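PDB 3VC5: mandelate racemase/muconate lactonizing protein from Thermobispora bispora, which probably catalyses the magnesium-dependent dehydration of D-glucarate to 5-dehydro-4-deoxy-D-glucarate. Local coordinates for residues Leu67-Gly72 with Leu343-Ala348; Val162-Tyr167 with Leu382-Gly387; Ile310-Trp315 with Ala348-Leu353; Met337-His342 with Asp365-Trp370. All blocks are in the same frame, centred on the assembly; numbering follows the deposited sequence.

In the fold
Contacts 1, 3 and 4 are buried; contact 2 is mostly buried but reaches the surface at P163. Contacts 1 and 3 use the same helix, 344-355, and share A348. Contact 1 ties its first turn to strand 65-71 of the N-terminal domain through a carboxylate. Contact 3 packs its next turns on the short helix 312-315, without a hydrogen bond across. Contact 4 joins two loops of the barrel domain through polar side chains; it includes the predicted active-site residue H338 and a phosphate-binding histidine. Contact 2 lies where strand 161-169 meets the loop before strand 388-390, with one backbone bond and an aromatic pair. S346, H313, D311 and H338 link contacts 1, 3 and 4 by hydrogen bonds.

Contact 1 (Leu67-Gly72 with Leu343-Ala348); sequences LGETYG and LGISLA
E69 reaches from strand 65-71 into the first turn of helix 344-355, and two backbone N-H groups hold its carboxylate there. OE2 of E69 accepts from L343 N at 2.7 Å through its syn lone pair. OE1 of E69 is met by S346 N at 2.9 Å from above the carboxylate plane, 54° out of it. The side chain is extended, with CG anti to the backbone N (chi1 176°), and this carries the acid group to the helix start. S346 lies alongside it, with S346 OG 3.0 Å from E69 CD. That hydroxyl is hydrogen-bonded elsewhere, to H313 NE2 and R53 NH2, while R53 NE forms a salt bridge with E69 OE2.

Next to this polar grip the packing is apolar. I345 turns CG2 onto the strand backbone, 3.6 Å from G68 C. The I345 and L67 side chains cross at about a right angle, with I345 CD1 3.9 Å from L67 CB. The strand and helix segments themselves lie at 107°, their axes 7.2 Å apart at closest approach.

With an alanine at E69, L343 N and S346 N would probably lose their acceptor, and R53 its carboxylate partner. The contact thus fastens the N-terminal domain to the barrel domain. A carboxylate at the N-terminal end of a helix is probably also favoured by the helix dipole.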
loop_
_atom_site.group_PDB
_atom_site.type_symbol
_atom_site.label_atom_id
_atom_site.label_comp_id
_atom_site.label_asym_id
_atom_site.label_seq_id
_atom_site.Cartn_x
_atom_site.Cartn_y
_atom_site.Cartn_z
ATOM N N LEU A 67 11.966 -17.002 9.731
ATOM C CA LEU A 67 11.177 -18.124 9.215
ATOM C C LEU A 67 10.117 -17.689 8.199
ATOM O O LEU A 67 9.456 -16.636 8.365
ATOM C CB LEU A 67 10.470 -18.849 10.349
ATOM C CG LEU A 67 11.428 -19.491 11.361
ATOM C CD1 LEU A 67 10.599 -20.007 12.550
ATOM C CD2 LEU A 67 12.261 -20.622 10.725
ATOM N N GLY A 68 9.929 -18.513 7.180
ATOM C CA GLY A 68 8.800 -18.347 6.245
ATOM C C GLY A 68 8.204 -19.710 5.971
ATOM O O GLY A 68 8.814 -20.743 6.260
ATOM N N GLU A 69 6.996 -19.720 5.437
ATOM C CA GLU A 69 6.257 -20.963 5.195
ATOM C C GLU A 69 5.429 -20.794 3.932
ATOM O O GLU A 69 4.760 -19.777 3.757
ATOM C CB GLU A 69 5.389 -21.319 6.400
ATOM C CG GLU A 69 4.511 -22.554 6.165
ATOM C CD GLU A 69 3.551 -22.852 7.312
ATOM O OE1 GLU A 69 3.765 -22.403 8.469
ATOM O OE2 GLU A 69 2.552 -23.564 7.033
ATOM N N THR A 70 5.481 -21.787 3.053
ATOM C CA THR A 70 4.782 -21.686 1.778
ATOM C C THR A 70 4.327 -23.089 1.348
ATOM O O THR A 70 4.435 -24.055 2.122
ATOM C CB THR A 70 5.660 -20.994 0.733
ATOM O OG1 THR A 70 4.908 -20.779 -0.472
ATOM C CG2 THR A 70 6.933 -21.800 0.426
ATOM N N TYR A 71 3.805 -23.211 0.132
ATOM C CA TYR A 71 3.248 -24.475 -0.383
ATOM C C TYR A 71 4.346 -25.500 -0.565
ATOM O O TYR A 71 5.527 -25.127 -0.733
ATOM C CB TYR A 71 2.625 -24.210 -1.765
ATOM C CG TYR A 71 1.658 -23.078 -1.693
ATOM C CD1 TYR A 71 0.441 -23.199 -1.016
ATOM C CD2 TYR A 71 1.952 -21.858 -2.303
ATOM C CE1 TYR A 71 -0.441 -22.120 -0.916
ATOM C CE2 TYR A 71 1.057 -20.788 -2.238
ATOM C CZ TYR A 71 -0.142 -20.933 -1.562
ATOM O OH TYR A 71 -1.000 -19.878 -1.512
ATOM N N GLY A 72 3.959 -26.785 -0.523
ATOM C CA GLY A 72 4.912 -27.892 -0.697
ATOM C C GLY A 72 4.872 -28.598 -2.044
ATOM O O GLY A 72 5.675 -29.514 -2.280
ATOM N N LEU A 343 0.926 -24.316 9.073
ATOM C CA LEU A 343 1.522 -24.486 10.393
ATOM C C LEU A 343 1.703 -23.134 11.101
ATOM O O LEU A 343 1.071 -22.119 10.723
ATOM C CB LEU A 343 2.849 -25.249 10.239
ATOM C CG LEU A 343 2.705 -26.598 9.541
ATOM C CD1 LEU A 343 4.096 -27.220 9.405
ATOM C CD2 LEU A 343 1.776 -27.521 10.344
ATOM N N GLY A 344 2.512 -23.111 12.157
ATOM C CA GLY A 344 2.553 -21.956 13.036
ATOM C C GLY A 344 3.334 -20.755 12.498
ATOM O O GLY A 344 3.138 -19.633 12.952
ATOM N N ILE A 345 4.230 -20.980 11.540
ATOM C CA ILE A 345 4.943 -19.848 10.929
ATOM C C ILE A 345 3.921 -19.036 10.135
ATOM O O ILE A 345 3.804 -17.813 10.307
ATOM C CB ILE A 345 6.095 -20.325 10.046
ATOM C CG1 ILE A 345 7.173 -20.976 10.930
ATOM C CG2 ILE A 345 6.655 -19.139 9.184
ATOM C CD1 ILE A 345 8.110 -21.896 10.119
ATOM N N SER A 346 3.137 -19.730 9.317
ATOM C CA SER A 346 2.034 -19.080 8.567
ATOM C C SER A 346 1.035 -18.453 9.546
ATOM O O SER A 346 0.594 -17.331 9.333
ATOM C CB SER A 346 1.307 -20.069 7.664
ATOM O OG SER A 346 2.106 -20.293 6.523
ATOM N N LEU A 347 0.695 -19.155 10.630
ATOM C CA LEU A 347 -0.284 -18.579 11.589
ATOM C C LEU A 347 0.258 -17.297 12.219
ATOM O O LEU A 347 -0.483 -16.296 12.342
ATOM C CB LEU A 347 -0.660 -19.556 12.712
ATOM C CG LEU A 347 -1.799 -19.074 13.637
ATOM C CD1 LEU A 347 -3.091 -18.787 12.903
ATOM C CD2 LEU A 347 -2.046 -20.111 14.728
ATOM N N ALA A 348 1.555 -17.274 12.555
ATOM C CA ALA A 348 2.153 -16.059 13.154
ATOM C C ALA A 348 2.083 -14.929 12.108
ATOM O O ALA A 348 1.689 -13.803 12.418
ATOM C CB ALA A 348 3.582 -16.299 13.555
#

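Contact 2 (Val162-Tyr167 with Leu382-Gly387)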
loop_
_atom_site.group_PDB
_atom_site.type_symbol
_atom_site.label_atom_id
_atom_site.label_comp_id
_atom_site.label_asym_id
_atom_site.label_seq_id
_atom_site.Cartn_x
_atom_site.Cartn_y
_atom_site.Cartn_z
ATOM N N VAL A 162 -6.495 -11.353 16.991
ATOM C CA VAL A 162 -7.090 -11.452 15.658
ATOM C C VAL A 162 -8.123 -12.555 15.677
ATOM O O VAL A 162 -7.786 -13.728 15.892
ATOM C CB VAL A 162 -6.011 -11.811 14.640
ATOM C CG1 VAL A 162 -6.625 -12.146 13.279
ATOM C CG2 VAL A 162 -4.978 -10.662 14.536
ATOM N N PRO A 163 -9.396 -12.194 15.492
ATOM C CA PRO A 163 -10.420 -13.239 15.449
ATOM C C PRO A 163 -10.309 -14.125 14.213
ATOM O O PRO A 163 -10.041 -13.634 13.113
ATOM C CB PRO A 163 -11.744 -12.446 15.393
ATOM C CG PRO A 163 -11.396 -11.080 15.923
ATOM C CD PRO A 163 -9.978 -10.837 15.445
ATOM N N TYR A 164 -10.555 -15.419 14.427
ATOM C CA TYR A 164 -10.589 -16.445 13.403
ATOM C C TYR A 164 -11.962 -17.109 13.403
ATOM O O TYR A 164 -12.634 -17.172 14.436
ATOM C CB TYR A 164 -9.459 -17.497 13.582
ATOM C CG TYR A 164 -8.083 -16.981 13.199
ATOM C CD1 TYR A 164 -7.583 -17.160 11.895
ATOM C CD2 TYR A 164 -7.317 -16.281 14.113
ATOM C CE1 TYR A 164 -6.331 -16.664 11.529
ATOM C CE2 TYR A 164 -6.068 -15.793 13.774
ATOM C CZ TYR A 164 -5.591 -15.967 12.456
ATOM O OH TYR A 164 -4.359 -15.483 12.127
ATOM N N SER A 165 -12.344 -17.653 12.254
ATOM C CA SER A 165 -13.577 -18.429 12.095
ATOM C C SER A 165 -13.337 -19.917 12.340
ATOM O O SER A 165 -12.203 -20.425 12.240
ATOM C CB SER A 165 -14.144 -18.235 10.677
ATOM O OG SER A 165 -13.205 -18.705 9.718
ATOM N N ALA A 166 -14.422 -20.614 12.665
ATOM C CA ALA A 166 -14.453 -22.060 12.681
ATOM C C ALA A 166 -14.639 -22.531 11.240
ATOM O O ALA A 166 -15.686 -22.255 10.634
ATOM C CB ALA A 166 -15.642 -22.538 13.537
ATOM N N TYR A 167 -13.646 -23.240 10.713
ATOM C CA TYR A 167 -13.641 -23.665 9.303
ATOM C C TYR A 167 -14.225 -25.080 9.249
ATOM O O TYR A 167 -13.533 -26.064 9.470
ATOM C CB TYR A 167 -12.230 -23.653 8.718
ATOM C CG TYR A 167 -12.188 -23.384 7.217
ATOM C CD1 TYR A 167 -13.227 -23.779 6.372
ATOM C CD2 TYR A 167 -11.069 -22.764 6.648
ATOM C CE1 TYR A 167 -13.179 -23.514 5.002
ATOM C CE2 TYR A 167 -11.017 -22.488 5.261
ATOM C CZ TYR A 167 -12.054 -22.879 4.450
ATOM O OH TYR A 167 -12.049 -22.592 3.069
ATOM N N LEU A 382 1.546 -19.163 20.178
ATOM C CA LEU A 382 0.294 -18.974 19.476
ATOM C C LEU A 382 -0.759 -19.797 20.183
ATOM O O LEU A 382 -0.635 -21.018 20.285
ATOM C CB LEU A 382 0.415 -19.445 18.023
ATOM C CG LEU A 382 1.498 -18.765 17.184
ATOM C CD1 LEU A 382 1.829 -19.591 15.924
ATOM C CD2 LEU A 382 1.086 -17.349 16.793
ATOM N N ARG A 383 -1.778 -19.123 20.694
ATOM C CA ARG A 383 -2.901 -19.800 21.340
ATOM C C ARG A 383 -4.167 -19.112 20.890
ATOM O O ARG A 383 -4.134 -17.945 20.478
ATOM C CB ARG A 383 -2.766 -19.730 22.858
ATOM C CG ARG A 383 -2.450 -18.351 23.356
ATOM C CD ARG A 383 -1.855 -18.375 24.763
ATOM N NE ARG A 383 -1.552 -17.015 25.197
ATOM C CZ ARG A 383 -2.354 -16.283 25.962
ATOM N NH1 ARG A 383 -3.499 -16.790 26.404
ATOM N NH2 ARG A 383 -2.004 -15.050 26.299
ATOM N N PHE A 384 -5.278 -19.839 20.918
ATOM C CA PHE A 384 -6.587 -19.244 20.662
ATOM C C PHE A 384 -7.287 -18.984 21.985
ATOM O O PHE A 384 -7.426 -19.897 22.821
ATOM C CB PHE A 384 -7.443 -20.149 19.778
ATOM C CG PHE A 384 -6.943 -20.246 18.366
ATOM C CD1 PHE A 384 -7.562 -19.547 17.351
ATOM C CD2 PHE A 384 -5.816 -20.996 18.071
ATOM C CE1 PHE A 384 -7.088 -19.621 16.045
ATOM C CE2 PHE A 384 -5.340 -21.110 16.780
ATOM C CZ PHE A 384 -5.956 -20.392 15.756
ATOM N N VAL A 385 -7.737 -17.748 22.166
ATOM C CA VAL A 385 -8.454 -17.337 23.364
ATOM C C VAL A 385 -9.749 -16.694 22.887
ATOM O O VAL A 385 -9.720 -15.664 22.189
ATOM C CB VAL A 385 -7.655 -16.298 24.172
ATOM C CG1 VAL A 385 -8.481 -15.789 25.368
ATOM C CG2 VAL A 385 -6.291 -16.877 24.632
ATOM N N ASP A 386 -10.875 -17.321 23.200
ATOM C CA ASP A 386 -12.165 -16.797 22.765
ATOM C C ASP A 386 -12.182 -16.576 21.246
ATOM O O ASP A 386 -12.695 -15.549 20.766
ATOM C CB ASP A 386 -12.470 -15.479 23.486
ATOM C CG ASP A 386 -12.513 -15.639 24.996
ATOM O OD1 ASP A 386 -12.971 -16.707 25.469
ATOM O OD2 ASP A 386 -12.087 -14.694 25.707
ATOM N N GLY A 387 -11.620 -17.534 20.506
ATOM C CA GLY A 387 -11.676 -17.535 19.043
ATOM C C GLY A 387 -10.644 -16.679 18.339
ATOM O O GLY A 387 -10.621 -16.621 17.092
#
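The backbones of Y164 and G387 meet in one hydrogen bond, Y164 N to G387 O at 2.9 Å, with the nearest CA atoms, those of P163 and G387, 5.7 Å apart. G387 has a positive phi of 83°, a backbone angle that a residue with a side chain adopts less readily. Its carbonyl oxygen also lies at the edge of the Y164 ring, near the ring plane.

Y164 and F384 make an offset edge-to-face pair, the edge of F384 toward the face of Y164. The ring centroids are 5.7 Å apart and the planes stand at 68°. Y164 CG lies anti to its carbonyl carbon (chi1 -74°), which turns the ring toward F384. F384 CE1 does the touching, 3.9 Å from Y164 CD2.

The far end of Y164 is held elsewhere. Its OH is hydrogen-bonded to T351 OG1, and the side chain also packs on L347 and M350 of helix 344-355. F384 has a second edge-to-face partner in Y203.

Strand 161-169 begins the parallel run of the barrel sheet, and strand 388-390 lies antiparallel beside it. The Y164-G387 bond lies next to that strand pairing, and the V162-V389 backbone bond belongs to it. The Y164-G387 bond helps fix the end of the loop, while the aromatic pair adds apolar packing between loop and barrel. Y164, gripped at both its N and its OH, spans from loop to helix.

Contact 3 (Ile310-Trp315 with Ala348-Leu353)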
loop_
_atom_site.group_PDB
_atom_site.type_symbol
_atom_site.label_atom_id
_atom_site.label_comp_id
_atom_site.label_asym_id
_atom_site.label_seq_id
_atom_site.Cartn_x
_atom_site.Cartn_y
_atom_site.Cartn_z
ATOM N N ILE A 310 -7.907 -11.806 1.359
ATOM C CA ILE A 310 -6.489 -11.628 1.064
ATOM C C ILE A 310 -5.750 -12.896 1.548
ATOM O O ILE A 310 -6.267 -13.681 2.370
ATOM C CB ILE A 310 -5.973 -10.373 1.805
ATOM C CG1 ILE A 310 -4.666 -9.854 1.210
ATOM C CG2 ILE A 310 -5.756 -10.653 3.294
ATOM C CD1 ILE A 310 -4.852 -9.331 -0.219
ATOM N N ASP A 311 -4.537 -13.097 1.052
ATOM C CA ASP A 311 -3.752 -14.261 1.456
ATOM C C ASP A 311 -2.313 -13.965 1.096
ATOM O O ASP A 311 -1.980 -13.889 -0.102
ATOM C CB ASP A 311 -4.261 -15.553 0.784
ATOM C CG ASP A 311 -3.486 -16.785 1.225
ATOM O OD1 ASP A 311 -2.278 -16.630 1.594
ATOM O OD2 ASP A 311 -4.028 -17.915 1.115
ATOM N N HIS A 312 -1.488 -13.704 2.103
ATOM C CA HIS A 312 -0.104 -13.277 1.827
ATOM C C HIS A 312 0.679 -14.335 1.090
ATOM O O HIS A 312 1.730 -14.019 0.488
ATOM C CB HIS A 312 0.621 -12.857 3.106
ATOM C CG HIS A 312 1.089 -13.999 3.965
ATOM N ND1 HIS A 312 0.340 -14.490 5.013
ATOM C CD2 HIS A 312 2.240 -14.730 3.945
ATOM C CE1 HIS A 312 0.998 -15.476 5.601
ATOM N NE2 HIS A 312 2.179 -15.610 5.006
ATOM N N HIS A 313 0.216 -15.597 1.140
ATOM C CA HIS A 313 0.981 -16.674 0.494
ATOM C C HIS A 313 0.922 -16.594 -1.022
ATOM O O HIS A 313 1.764 -17.185 -1.700
ATOM C CB HIS A 313 0.487 -18.061 0.937
ATOM C CG HIS A 313 0.557 -18.283 2.419
ATOM N ND1 HIS A 313 -0.497 -17.990 3.246
ATOM C CD2 HIS A 313 1.524 -18.825 3.206
ATOM C CE1 HIS A 313 -0.171 -18.315 4.502
ATOM N NE2 HIS A 313 1.063 -18.798 4.499
ATOM N N TYR A 314 -0.079 -15.903 -1.570
ATOM C CA TYR A 314 -0.069 -15.735 -3.043
ATOM C C TYR A 314 -0.257 -14.287 -3.481
ATOM O O TYR A 314 -0.175 -14.020 -4.687
ATOM C CB TYR A 314 -1.056 -16.699 -3.766
ATOM C CG TYR A 314 -2.522 -16.543 -3.387
ATOM C CD1 TYR A 314 -3.310 -15.555 -3.966
ATOM C CD2 TYR A 314 -3.124 -17.392 -2.450
ATOM C CE1 TYR A 314 -4.668 -15.440 -3.665
ATOM C CE2 TYR A 314 -4.468 -17.289 -2.149
ATOM C CZ TYR A 314 -5.223 -16.278 -2.712
ATOM O OH TYR A 314 -6.561 -16.183 -2.380
ATOM N N TRP A 315 -0.463 -13.354 -2.533
ATOM C CA TRP A 315 -0.475 -11.914 -2.884
ATOM C C TRP A 315 0.919 -11.284 -2.702
ATOM O O TRP A 315 1.096 -10.102 -2.923
ATOM C CB TRP A 315 -1.538 -11.126 -2.108
ATOM C CG TRP A 315 -2.934 -11.337 -2.618
ATOM C CD1 TRP A 315 -3.802 -12.340 -2.262
ATOM C CD2 TRP A 315 -3.636 -10.512 -3.560
ATOM N NE1 TRP A 315 -5.012 -12.174 -2.890
ATOM C CE2 TRP A 315 -4.942 -11.072 -3.717
ATOM C CE3 TRP A 315 -3.295 -9.359 -4.282
ATOM C CZ2 TRP A 315 -5.906 -10.510 -4.563
ATOM C CZ3 TRP A 315 -4.268 -8.787 -5.153
ATOM C CH2 TRP A 315 -5.568 -9.370 -5.263
ATOM N N ALA A 348 1.555 -17.274 12.555
ATOM C CA ALA A 348 2.153 -16.059 13.154
ATOM C C ALA A 348 2.083 -14.929 12.108
ATOM O O ALA A 348 1.689 -13.803 12.418
ATOM C CB ALA A 348 3.582 -16.299 13.555
ATOM N N ALA A 349 2.456 -15.253 10.863
ATOM C CA ALA A 349 2.470 -14.231 9.807
ATOM C C ALA A 349 1.058 -13.677 9.540
ATOM O O ALA A 349 0.872 -12.462 9.433
ATOM C CB ALA A 349 3.084 -14.777 8.558
ATOM N N MET A 350 0.078 -14.577 9.447
ATOM C CA MET A 350 -1.320 -14.195 9.291
ATOM C C MET A 350 -1.763 -13.249 10.375
ATOM O O MET A 350 -2.484 -12.268 10.131
ATOM C CB MET A 350 -2.239 -15.432 9.239
ATOM C CG MET A 350 -1.980 -16.320 8.014
ATOM S SD MET A 350 -2.523 -18.042 8.279
ATOM C CE MET A 350 -4.278 -17.888 8.087
ATOM N N THR A 351 -1.354 -13.570 11.593
ATOM C CA THR A 351 -1.799 -12.838 12.764
ATOM C C THR A 351 -1.172 -11.439 12.845
ATOM O O THR A 351 -1.869 -10.466 13.116
ATOM C CB THR A 351 -1.529 -13.674 14.032
ATOM O OG1 THR A 351 -2.280 -14.898 13.932
ATOM C CG2 THR A 351 -1.925 -12.912 15.310
ATOM N N HIS A 352 0.131 -11.327 12.590
ATOM C CA HIS A 352 0.751 -10.005 12.573
ATOM C C HIS A 352 0.154 -9.148 11.464
ATOM O O HIS A 352 -0.097 -7.949 11.671
ATOM C CB HIS A 352 2.294 -10.096 12.388
ATOM C CG HIS A 352 3.010 -10.533 13.620
ATOM N ND1 HIS A 352 3.443 -9.637 14.577
ATOM C CD2 HIS A 352 3.405 -11.763 14.040
ATOM C CE1 HIS A 352 4.047 -10.305 15.551
ATOM N NE2 HIS A 352 4.037 -11.592 15.251
ATOM N N LEU A 353 -0.056 -9.748 10.290
ATOM C CA LEU A 353 -0.625 -8.979 9.174
ATOM C C LEU A 353 -2.025 -8.472 9.555
ATOM O O LEU A 353 -2.339 -7.269 9.438
ATOM C CB LEU A 353 -0.700 -9.848 7.909
ATOM C CG LEU A 353 -1.491 -9.259 6.720
ATOM C CD1 LEU A 353 -0.864 -7.940 6.207
ATOM C CD2 LEU A 353 -1.569 -10.304 5.610
#
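H312 turns the edge of its ring toward M350, whose CG lies near the ring plane 3.9 Å from H312 CE1. H313 ND1 stands over one face of the H312 ring, near its rim. H312 NE2 in turn lies over a face of the H313 ring, 3.4 Å above its plane. D311 CG lies at the edge of the H313 ring, in plane.

A349 meets H312 obliquely, with A349 CB 3.7 Å from H312 CE1. H312 CG stands between its backbone N and carbonyl carbon (chi1 77°), which swings CE1 over to A349 and M350. L353 CD2 is 4.2 Å from H312 CB and closes the other end of the contact.

The polar grip lies within segment 310-315. D311 OD1 caps the short helix by accepting from H313 N at 2.7 Å. It also accepts from H313 ND1 at 2.8 Å; with NE2 tied to S346, both nitrogens of the H313 ring are held.

No hydrogen bond joins 310-315 to 348-353; A349, M350 and L353 pack on H312 by van der Waals contact. Meanwhile D311 OD2 bonds H338 ND1. D311 is thus a second-shell residue that probably positions this predicted proton acceptor, as in the His-Asp pair of family relatives.

Contact 4 (Met337-His342 with Asp365-Trp370); sequences MHSNSH and DTHTPW. With PO4 (phosphate ion), chain B.
H367 is held at both ring nitrogens: its ND1 is 2.8 Å from S339 OG, in a hydrogen bond whose donor may be either group, and its NE2 donates to phosphate O2 at 2.7 Å. S339 OG stands anti to its own backbone N (chi1 173°), which brings it to H367 ND1. T366 OG1 bonds H342 NE2 at 2.7 Å, at the imidazole edge near the ring plane; either group may donate.

The backbones join where D365 N donates to M337 O at 3.0 Å. A water links S339 N to D365 OD2. The carboxylate of D365 also forms salt bridges with R237 and K209, and S165 OG bonds its OD1.

S341 N lies over one face of the H367 ring, offset toward its rim and 3.6 Å above the plane. S339 CB lies 3.9 Å from D365 CB.

A leucine in place of H367 would probably leave S339 OG without this partner and the phosphate with one donor fewer.

K211, N42, H47 and R421 also bind the phosphate, probably a crystallisation ion. It probably marks an anion-binding part of the active-site pocket, lined by H367 near H338, the predicted proton acceptor. The loop-to-loop bonds turn H367 NE2 to that site.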
loop_
_atom_site.group_PDB
_atom_site.type_symbol
_atom_site.label_atom_id
_atom_site.label_comp_id
_atom_site.label_asym_id
_atom_site.label_seq_id
_atom_site.Cartn_x
_atom_site.Cartn_y
_atom_site.Cartn_z
ATOM N N MET A 337 -9.655 -13.093 5.147
ATOM C CA MET A 337 -8.383 -13.753 4.848
ATOM C C MET A 337 -8.633 -15.218 4.563
ATOM O O MET A 337 -9.275 -15.899 5.350
ATOM C CB MET A 337 -7.422 -13.640 6.048
ATOM C CG MET A 337 -5.990 -14.113 5.740
ATOM S SD MET A 337 -4.808 -13.891 7.095
ATOM C CE MET A 337 -4.731 -12.092 7.190
ATOM N N HIS A 338 -8.093 -15.692 3.446
ATOM C CA HIS A 338 -8.166 -17.079 3.012
ATOM C C HIS A 338 -7.033 -17.881 3.668
ATOM O O HIS A 338 -5.904 -17.366 3.877
ATOM C CB HIS A 338 -8.061 -17.128 1.471
ATOM C CG HIS A 338 -7.733 -18.486 0.916
ATOM N ND1 HIS A 338 -6.430 -18.922 0.696
ATOM C CD2 HIS A 338 -8.545 -19.506 0.530
ATOM C CE1 HIS A 338 -6.463 -20.153 0.193
ATOM N NE2 HIS A 338 -7.738 -20.534 0.097
ATOM N N SER A 339 -7.323 -19.158 3.905
ATOM C CA SER A 339 -6.375 -20.087 4.500
ATOM C C SER A 339 -6.179 -21.320 3.582
ATOM O O SER A 339 -7.125 -21.734 2.883
ATOM C CB SER A 339 -6.882 -20.503 5.897
ATOM O OG SER A 339 -6.074 -21.527 6.434
ATOM N N ASN A 340 -4.975 -21.908 3.597
ATOM C CA ASN A 340 -4.769 -23.302 3.177
ATOM C C ASN A 340 -4.152 -24.044 4.382
ATOM O O ASN A 340 -3.584 -23.390 5.295
ATOM C CB ASN A 340 -3.795 -23.423 2.011
ATOM C CG ASN A 340 -4.416 -23.097 0.674
ATOM O OD1 ASN A 340 -4.028 -22.115 0.049
ATOM N ND2 ASN A 340 -5.355 -23.920 0.212
ATOM N N SER A 341 -4.226 -25.377 4.391
ATOM C CA SER A 341 -3.643 -26.154 5.503
ATOM C C SER A 341 -2.262 -25.612 5.806
ATOM O O SER A 341 -1.424 -25.538 4.887
ATOM C CB SER A 341 -3.484 -27.596 5.049
ATOM O OG SER A 341 -4.751 -28.102 4.644
ATOM N N HIS A 342 -1.984 -25.290 7.072
ATOM C CA HIS A 342 -0.751 -24.545 7.357
ATOM C C HIS A 342 -0.303 -24.740 8.798
ATOM O O HIS A 342 -1.040 -25.278 9.646
ATOM C CB HIS A 342 -0.973 -23.025 7.093
ATOM C CG HIS A 342 -1.908 -22.369 8.068
ATOM N ND1 HIS A 342 -1.500 -22.004 9.337
ATOM C CD2 HIS A 342 -3.243 -22.100 8.011
ATOM C CE1 HIS A 342 -2.527 -21.481 9.997
ATOM N NE2 HIS A 342 -3.597 -21.531 9.218
ATOM N N ASP A 365 -9.836 -16.738 8.151
ATOM C CA ASP A 365 -9.951 -18.202 8.096
ATOM C C ASP A 365 -8.665 -18.849 8.580
ATOM O O ASP A 365 -7.591 -18.286 8.414
ATOM C CB ASP A 365 -10.248 -18.667 6.675
ATOM C CG ASP A 365 -11.655 -18.308 6.230
ATOM O OD1 ASP A 365 -12.502 -17.965 7.082
ATOM O OD2 ASP A 365 -11.878 -18.302 5.000
ATOM N N THR A 366 -8.786 -20.028 9.193
ATOM C CA THR A 366 -7.613 -20.872 9.433
ATOM C C THR A 366 -7.998 -22.353 9.443
ATOM O O THR A 366 -9.107 -22.715 9.887
ATOM C CB THR A 366 -6.892 -20.531 10.764
ATOM O OG1 THR A 366 -5.723 -21.363 10.877
ATOM C CG2 THR A 366 -7.796 -20.663 11.983
ATOM N N HIS A 367 -7.106 -23.208 8.939
ATOM C CA HIS A 367 -7.277 -24.665 9.022
ATOM C C HIS A 367 -6.731 -25.220 10.333
ATOM O O HIS A 367 -6.772 -26.421 10.559
ATOM C CB HIS A 367 -6.567 -25.354 7.866
ATOM C CG HIS A 367 -7.244 -25.183 6.532
ATOM N ND1 HIS A 367 -7.217 -23.999 5.813
ATOM C CD2 HIS A 367 -7.978 -26.052 5.795
ATOM C CE1 HIS A 367 -7.885 -24.165 4.678
ATOM N NE2 HIS A 367 -8.347 -25.404 4.640
ATOM N N THR A 368 -6.212 -24.351 11.191
ATOM C CA THR A 368 -5.482 -24.818 12.380
ATOM C C THR A 368 -6.104 -26.024 13.117
ATOM O O THR A 368 -5.409 -26.989 13.376
ATOM C CB THR A 368 -5.208 -23.650 13.361
ATOM O OG1 THR A 368 -4.299 -22.710 12.752
ATOM C CG2 THR A 368 -4.638 -24.169 14.682
ATOM N N PRO A 369 -7.420 -25.996 13.423
ATOM C CA PRO A 369 -7.940 -27.132 14.242
ATOM C C PRO A 369 -7.686 -28.498 13.579
ATOM O O PRO A 369 -7.469 -29.503 14.266
ATOM C CB PRO A 369 -9.440 -26.848 14.300
ATOM C CG PRO A 369 -9.520 -25.310 14.157
ATOM C CD PRO A 369 -8.470 -24.992 13.129
ATOM N N TRP A 370 -7.733 -28.540 12.242
ATOM C CA TRP A 370 -7.662 -29.791 11.488
ATOM C C TRP A 370 -6.285 -30.413 11.571
ATOM O O TRP A 370 -6.131 -31.629 11.338
ATOM C CB TRP A 370 -8.035 -29.519 10.001
ATOM C CG TRP A 370 -9.485 -29.046 9.948
ATOM C CD1 TRP A 370 -9.937 -27.832 9.536
ATOM C CD2 TRP A 370 -10.654 -29.786 10.371
ATOM N NE1 TRP A 370 -11.317 -27.763 9.666
ATOM C CE2 TRP A 370 -11.771 -28.946 10.191
ATOM C CE3 TRP A 370 -10.852 -31.069 10.912
ATOM C CZ2 TRP A 370 -13.080 -29.363 10.489
ATOM C CZ3 TRP A 370 -12.146 -31.475 11.213
ATOM C CH2 TRP A 370 -13.237 -30.630 11.011
HETATM P P PO4 B . -9.239 -25.986 0.840
HETATM O O1 PO4 B . -10.085 -27.148 0.486
HETATM O O2 PO4 B . -8.571 -26.365 2.144
HETATM O O3 PO4 B . -8.208 -25.740 -0.181
HETATM O O4 PO4 B . -10.092 -24.832 0.979
HETATM O O HOH W 1 -10.108 -19.696 3.404
#